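Local coordinates for protein uronate isomerase (PDB 3HK8) that probably interconverts hexuronates such as glucuronate and fructuronate, as a zinc-binding uronate isomerase of the amidohydrolase superfamily, at residues Arg170-Leu175 / Met220-Pro225. Residues are numbered along the deposited sequence; the frame is centred on the assembly and turned at random.
With HDL (D-arabinohydroxamic acid), chain C.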
loop_
_atom_site.group_PDB
_atom_site.type_symbol
_atom_site.label_atom_id
_atom_site.label_comp_id
_atom_site.label_asym_id
_atom_site.label_seq_id
_atom_site.Cartn_x
_atom_site.Cartn_y
_atom_site.Cartn_z
ATOM N N ARG A 170 13.091 32.359 0.576
ATOM C CA ARG A 170 12.880 31.065 -0.067
ATOM C C ARG A 170 13.729 30.021 0.644
ATOM O O ARG A 170 14.927 30.223 0.840
ATOM C CB ARG A 170 13.250 31.135 -1.552
ATOM C CG ARG A 170 13.074 29.808 -2.296
ATOM C CD ARG A 170 11.633 29.288 -2.231
ATOM N NE ARG A 170 10.802 29.901 -3.253
ATOM C CZ ARG A 170 10.404 29.300 -4.375
ATOM N NH1 ARG A 170 10.742 28.043 -4.632
ATOM N NH2 ARG A 170 9.691 29.980 -5.263
ATOM N N LEU A 171 13.117 28.895 1.008
ATOM C CA LEU A 171 13.830 27.866 1.758
ATOM C C LEU A 171 13.952 26.450 1.181
ATOM O O LEU A 171 14.259 25.513 1.922
ATOM C CB LEU A 171 13.206 27.779 3.152
ATOM C CG LEU A 171 13.291 29.090 3.941
ATOM C CD1 LEU A 171 12.407 29.014 5.171
ATOM C CD2 LEU A 171 14.745 29.359 4.318
ATOM N N ASP A 172 13.730 26.286 -0.118
ATOM C CA ASP A 172 13.811 24.965 -0.745
ATOM C C ASP A 172 15.019 24.098 -0.346
ATOM O O ASP A 172 14.855 22.945 0.038
ATOM C CB ASP A 172 13.763 25.113 -2.273
ATOM C CG ASP A 172 12.409 25.613 -2.769
ATOM O OD1 ASP A 172 11.668 26.218 -1.965
ATOM O OD2 ASP A 172 12.087 25.414 -3.959
ATOM N N PRO A 173 16.245 24.642 -0.431
ATOM C CA PRO A 173 17.438 23.862 -0.067
ATOM C C PRO A 173 17.417 23.338 1.365
ATOM O O PRO A 173 17.822 22.205 1.628
ATOM C CB PRO A 173 18.583 24.849 -0.303
ATOM C CG PRO A 173 18.050 25.713 -1.420
ATOM C CD PRO A 173 16.631 25.965 -0.951
ATOM N N LEU A 174 16.939 24.170 2.284
ATOM C CA LEU A 174 16.874 23.805 3.692
ATOM C C LEU A 174 15.866 22.704 3.976
ATOM O O LEU A 174 16.175 21.725 4.667
ATOM C CB LEU A 174 16.515 25.024 4.543
ATOM C CG LEU A 174 16.402 24.751 6.045
ATOM C CD1 LEU A 174 17.787 24.443 6.606
ATOM C CD2 LEU A 174 15.796 25.950 6.754
ATOM N N LEU A 175 14.658 22.880 3.446
ATOM C CA LEU A 175 13.568 21.933 3.649
ATOM C C LEU A 175 13.601 20.679 2.779
ATOM O O LEU A 175 13.223 19.609 3.235
ATOM C CB LEU A 175 12.220 22.649 3.460
ATOM C CG LEU A 175 11.636 23.399 4.670
ATOM C CD1 LEU A 175 12.696 24.255 5.345
ATOM C CD2 LEU A 175 10.462 24.262 4.212
ATOM N N MET A 220 7.894 33.513 4.346
ATOM C CA MET A 220 8.923 32.507 4.074
ATOM C C MET A 220 8.231 31.566 3.096
ATOM O O MET A 220 7.037 31.300 3.243
ATOM C CB MET A 220 9.323 31.750 5.352
ATOM C CG MET A 220 10.166 32.565 6.343
ATOM S SD MET A 220 10.659 31.626 7.836
ATOM C CE MET A 220 9.229 31.828 8.833
ATOM N N ALA A 221 8.961 31.059 2.108
ATOM C CA ALA A 221 8.347 30.191 1.104
ATOM C C ALA A 221 9.150 28.951 0.730
ATOM O O ALA A 221 10.356 28.878 0.968
ATOM C CB ALA A 221 8.062 31.005 -0.151
ATOM N N VAL A 222 8.457 27.986 0.127
ATOM C CA VAL A 222 9.065 26.738 -0.327
ATOM C C VAL A 222 8.171 26.086 -1.387
ATOM O O VAL A 222 6.941 26.186 -1.316
ATOM C CB VAL A 222 9.243 25.722 0.847
ATOM C CG1 VAL A 222 7.877 25.275 1.365
ATOM C CG2 VAL A 222 10.041 24.499 0.381
ATOM N N SER A 223 8.783 25.451 -2.384
ATOM C CA SER A 223 8.014 24.741 -3.401
ATOM C C SER A 223 8.116 23.283 -2.953
ATOM O O SER A 223 9.180 22.835 -2.516
ATOM C CB SER A 223 8.599 24.940 -4.810
ATOM O OG SER A 223 9.902 24.402 -4.939
ATOM N N LEU A 224 7.002 22.559 -3.036
ATOM C CA LEU A 224 6.949 21.177 -2.580
ATOM C C LEU A 224 6.487 20.189 -3.650
ATOM O O LEU A 224 5.751 20.545 -4.568
ATOM C CB LEU A 224 6.026 21.091 -1.356
ATOM C CG LEU A 224 6.430 21.997 -0.185
ATOM C CD1 LEU A 224 5.270 22.148 0.802
ATOM C CD2 LEU A 224 7.669 21.415 0.497
ATOM N N PRO A 225 6.910 18.920 -3.530
ATOM C CA PRO A 225 6.543 17.873 -4.486
ATOM C C PRO A 225 5.108 17.378 -4.309
ATOM O O PRO A 225 4.469 17.634 -3.283
ATOM C CB PRO A 225 7.560 16.774 -4.189
ATOM C CG PRO A 225 7.706 16.883 -2.690
ATOM C CD PRO A 225 7.818 18.393 -2.492
HETATM O O1A HDL C . 8.716 29.529 -7.668
HETATM C C1 HDL C . 8.846 28.441 -8.291
HETATM O O1B HDL C . 9.333 27.391 -7.809
HETATM C C2 HDL C . 8.376 28.372 -9.754
HETATM O O2 HDL C . 7.522 29.491 -10.030
HETATM C C3 HDL C . 9.615 28.364 -10.696
HETATM O O3 HDL C . 10.311 29.609 -10.650
HETATM C C4 HDL C . 9.298 28.068 -12.205
HETATM O O4 HDL C . 10.459 27.590 -12.879
HETATM C C5 HDL C . 8.778 29.298 -12.999
HETATM O O5 HDL C . 9.379 29.755 -13.972
HETATM N N6 HDL C . 7.633 29.854 -12.582
HETATM O O6 HDL C . 6.425 29.255 -12.762
#
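Arg170 and Ala221 form a parallel beta bridge between neighbouring strands at the active-site end of the amidohydrolase barrel. Ala221 bonds back to Leu169, and Leu171 N donates to Ala221 O at 2.8 Å, which closes the bridge. Strand 169-170 then stops, and the chain turns into helix 172-176 with Leu171 at the N-cap. Asp172 takes over the pairing with its side chain. Asp172 OD1 accepts Ser223 N at 3.0 Å, and Asp172 OD2 accepts Ser223 OG at 2.6 Å. Both donors approach from above the carboxylate plane, tilted by 36° and 37°. Ser223 OG sits between its own backbone N and carbonyl carbon (chi1 64°), which brings it alongside OD2.

The Arg170 chain bends at chi2 and chi3 and passes over Ala221 O, with CD 3.5 Å from that oxygen. Its guanidinium has Asp172 at one edge, in plane, through a salt bridge from Arg170 NH1 to Asp172 OD2 of 3.0 Å whose hydrogen bond is weak. Arg170 NH2 donates to O1A of the bound D-arabinohydroxamic acid at 2.6 Å. The Arg170 side chain also touches His26, a zinc ligand. Apart from these polar links, Leu175 CD2 meets Val222 CG2 at 3.9 Å, the two side chains crossing at about a right angle. Leu171 CD1 rests on Met220 SD, and both residues pack on Leu244 of helix 235-250.

Ser223 holds the Asp172 carboxylate with two hydrogen bonds, and Asp172 in turn probably helps to place the arginine that binds the ligand carboxylate. The salt bridge probably limits the rotation of the guanidinium beside the zinc site.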